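Local coordinates for protein ABC-type amino acid transport system, periplasmic component (Caldanaerobacter subterraneus subsp. tengcongensis MB4, PDB 4YMX) that binds arginine as the substrate-binding protein of an amino acid ABC transporter, probably delivering it to the membrane-embedded part of the system, at residues V132-P137 with D206-Y211. Numbering follows the deposited sequence.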
# COMPACT_ATOMS: atom_id res chain seq x y z
N VAL A 132 -3.51 -17.45 -2.82
CA VAL A 132 -3.45 -18.57 -3.76
C VAL A 132 -4.86 -18.87 -4.26
O VAL A 132 -5.83 -18.36 -3.70
CB VAL A 132 -2.86 -19.85 -3.10
CG1 VAL A 132 -1.42 -19.61 -2.65
CG2 VAL A 132 -3.73 -20.32 -1.94
N LYS A 133 -4.98 -19.70 -5.30
CA LYS A 133 -6.30 -20.17 -5.71
C LYS A 133 -6.85 -21.15 -4.69
O LYS A 133 -6.08 -21.78 -3.94
CB LYS A 133 -6.23 -20.86 -7.07
CG LYS A 133 -5.87 -19.95 -8.24
CD LYS A 133 -7.04 -19.04 -8.58
CE LYS A 133 -7.09 -18.71 -10.06
NZ LYS A 133 -7.51 -19.85 -10.91
N ASN A 134 -8.17 -21.30 -4.66
CA ASN A 134 -8.80 -22.20 -3.70
C ASN A 134 -8.31 -23.64 -3.78
O ASN A 134 -8.22 -24.33 -2.75
CB ASN A 134 -10.33 -22.15 -3.84
CG ASN A 134 -10.93 -20.89 -3.25
OD1 ASN A 134 -10.30 -20.24 -2.41
ND2 ASN A 134 -12.13 -20.54 -3.68
N ASP A 135 -7.95 -24.09 -4.98
CA ASP A 135 -7.49 -25.46 -5.17
C ASP A 135 -5.98 -25.57 -5.26
O ASP A 135 -5.44 -26.53 -5.81
CB ASP A 135 -8.14 -26.10 -6.40
CG ASP A 135 -7.70 -25.46 -7.71
OD1 ASP A 135 -7.13 -24.34 -7.68
OD2 ASP A 135 -7.94 -26.07 -8.77
N SER A 136 -5.28 -24.59 -4.71
CA SER A 136 -3.82 -24.58 -4.77
C SER A 136 -3.23 -25.73 -3.96
O SER A 136 -3.75 -26.07 -2.90
CB SER A 136 -3.31 -23.27 -4.19
OG SER A 136 -1.90 -23.27 -4.06
N PRO A 137 -2.12 -26.29 -4.44
CA PRO A 137 -1.39 -27.28 -3.64
C PRO A 137 -0.55 -26.66 -2.52
O PRO A 137 0.06 -27.37 -1.73
CB PRO A 137 -0.48 -27.94 -4.67
CG PRO A 137 -0.21 -26.84 -5.67
CD PRO A 137 -1.51 -26.06 -5.76
N ASP A 206 -12.51 -17.06 -6.34
CA ASP A 206 -11.83 -18.34 -6.36
C ASP A 206 -10.42 -18.27 -5.75
O ASP A 206 -9.60 -19.16 -5.96
CB ASP A 206 -11.80 -18.90 -7.78
CG ASP A 206 -13.16 -19.36 -8.24
OD1 ASP A 206 -13.85 -20.04 -7.45
OD2 ASP A 206 -13.56 -19.02 -9.37
N MET A 207 -10.17 -17.22 -4.98
CA MET A 207 -8.90 -17.09 -4.27
C MET A 207 -9.10 -17.10 -2.75
O MET A 207 -10.18 -16.79 -2.24
CB MET A 207 -8.19 -15.80 -4.69
CG MET A 207 -7.75 -15.80 -6.14
SD MET A 207 -7.04 -14.20 -6.57
CE MET A 207 -6.78 -14.40 -8.33
N LYS A 208 -8.03 -17.44 -2.04
CA LYS A 208 -8.04 -17.45 -0.58
C LYS A 208 -6.73 -16.89 -0.03
O LYS A 208 -5.70 -16.89 -0.72
CB LYS A 208 -8.28 -18.86 -0.03
CG LYS A 208 -7.19 -19.84 -0.36
CD LYS A 208 -7.52 -21.24 0.14
CE LYS A 208 -6.44 -22.20 -0.31
NZ LYS A 208 -6.75 -23.58 0.17
N ILE A 209 -6.79 -16.41 1.20
CA ILE A 209 -5.62 -15.88 1.88
C ILE A 209 -5.05 -16.97 2.79
O ILE A 209 -5.79 -17.63 3.52
CB ILE A 209 -6.02 -14.67 2.73
CG1 ILE A 209 -6.53 -13.56 1.82
CG2 ILE A 209 -4.85 -14.19 3.58
CD1 ILE A 209 -7.16 -12.38 2.56
N LEU A 210 -3.74 -17.16 2.71
CA LEU A 210 -3.02 -17.99 3.66
C LEU A 210 -2.22 -17.09 4.60
O LEU A 210 -1.36 -16.30 4.17
CB LEU A 210 -2.09 -18.98 2.95
CG LEU A 210 -2.82 -19.92 1.99
CD1 LEU A 210 -1.84 -20.85 1.29
CD2 LEU A 210 -3.89 -20.72 2.73
N TYR A 211 -2.54 -17.19 5.89
CA TYR A 211 -1.83 -16.44 6.93
C TYR A 211 -0.61 -17.23 7.38
O TYR A 211 -0.70 -18.08 8.27
CB TYR A 211 -2.77 -16.15 8.11
CG TYR A 211 -3.88 -15.20 7.71
CD1 TYR A 211 -3.69 -13.83 7.78
CD2 TYR A 211 -5.09 -15.67 7.21
CE1 TYR A 211 -4.68 -12.95 7.39
CE2 TYR A 211 -6.09 -14.79 6.81
CZ TYR A 211 -5.88 -13.43 6.91
OH TYR A 211 -6.86 -12.56 6.50
O HOH W 1 -9.67 -23.84 -0.40
O HOH W 2 -4.27 -24.80 -0.59
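V132 and K208 form an antiparallel hydrogen-bonded pair: V132 N donates to K208 O at 3.1 Å and K208 N to V132 O at 2.9 Å, both N-H...O angles above 165°. Next, K133 and M207 make the non-hydrogen-bonded pair, their CA atoms 4.3 Å apart. Just past the strand end, in the type I turn from K133 to S136, a single bond from N134 N to D206 O (2.9 Å) is more bent, at 152°.

Polar side-chain contacts centre on K208. With CG between the backbone N and the carbonyl carbon (chi1 65°) and the rest extended, its NZ reaches the turn. A weak bond joins K208 NZ to N134 O (3.4 Å), and two waters link NZ, one to N134 O, the other to S136 O. N134 OD1 lies 3.4 Å from K208 CB, while N134 CG and ND2 lie against the D206 carbonyl group.

Apolar packing continues on this face: V132 CG2 meets K208 CE at 3.7 Å and L210 CD1 at 3.8 Å. M207 points the other way, against F179 and L182 of helix 175-183.

This pairing adds strand 207-210 as the edge strand beside 128-133 in the mixed five-stranded sheet of one lobe of the two-lobed periplasmic-binding-protein fold.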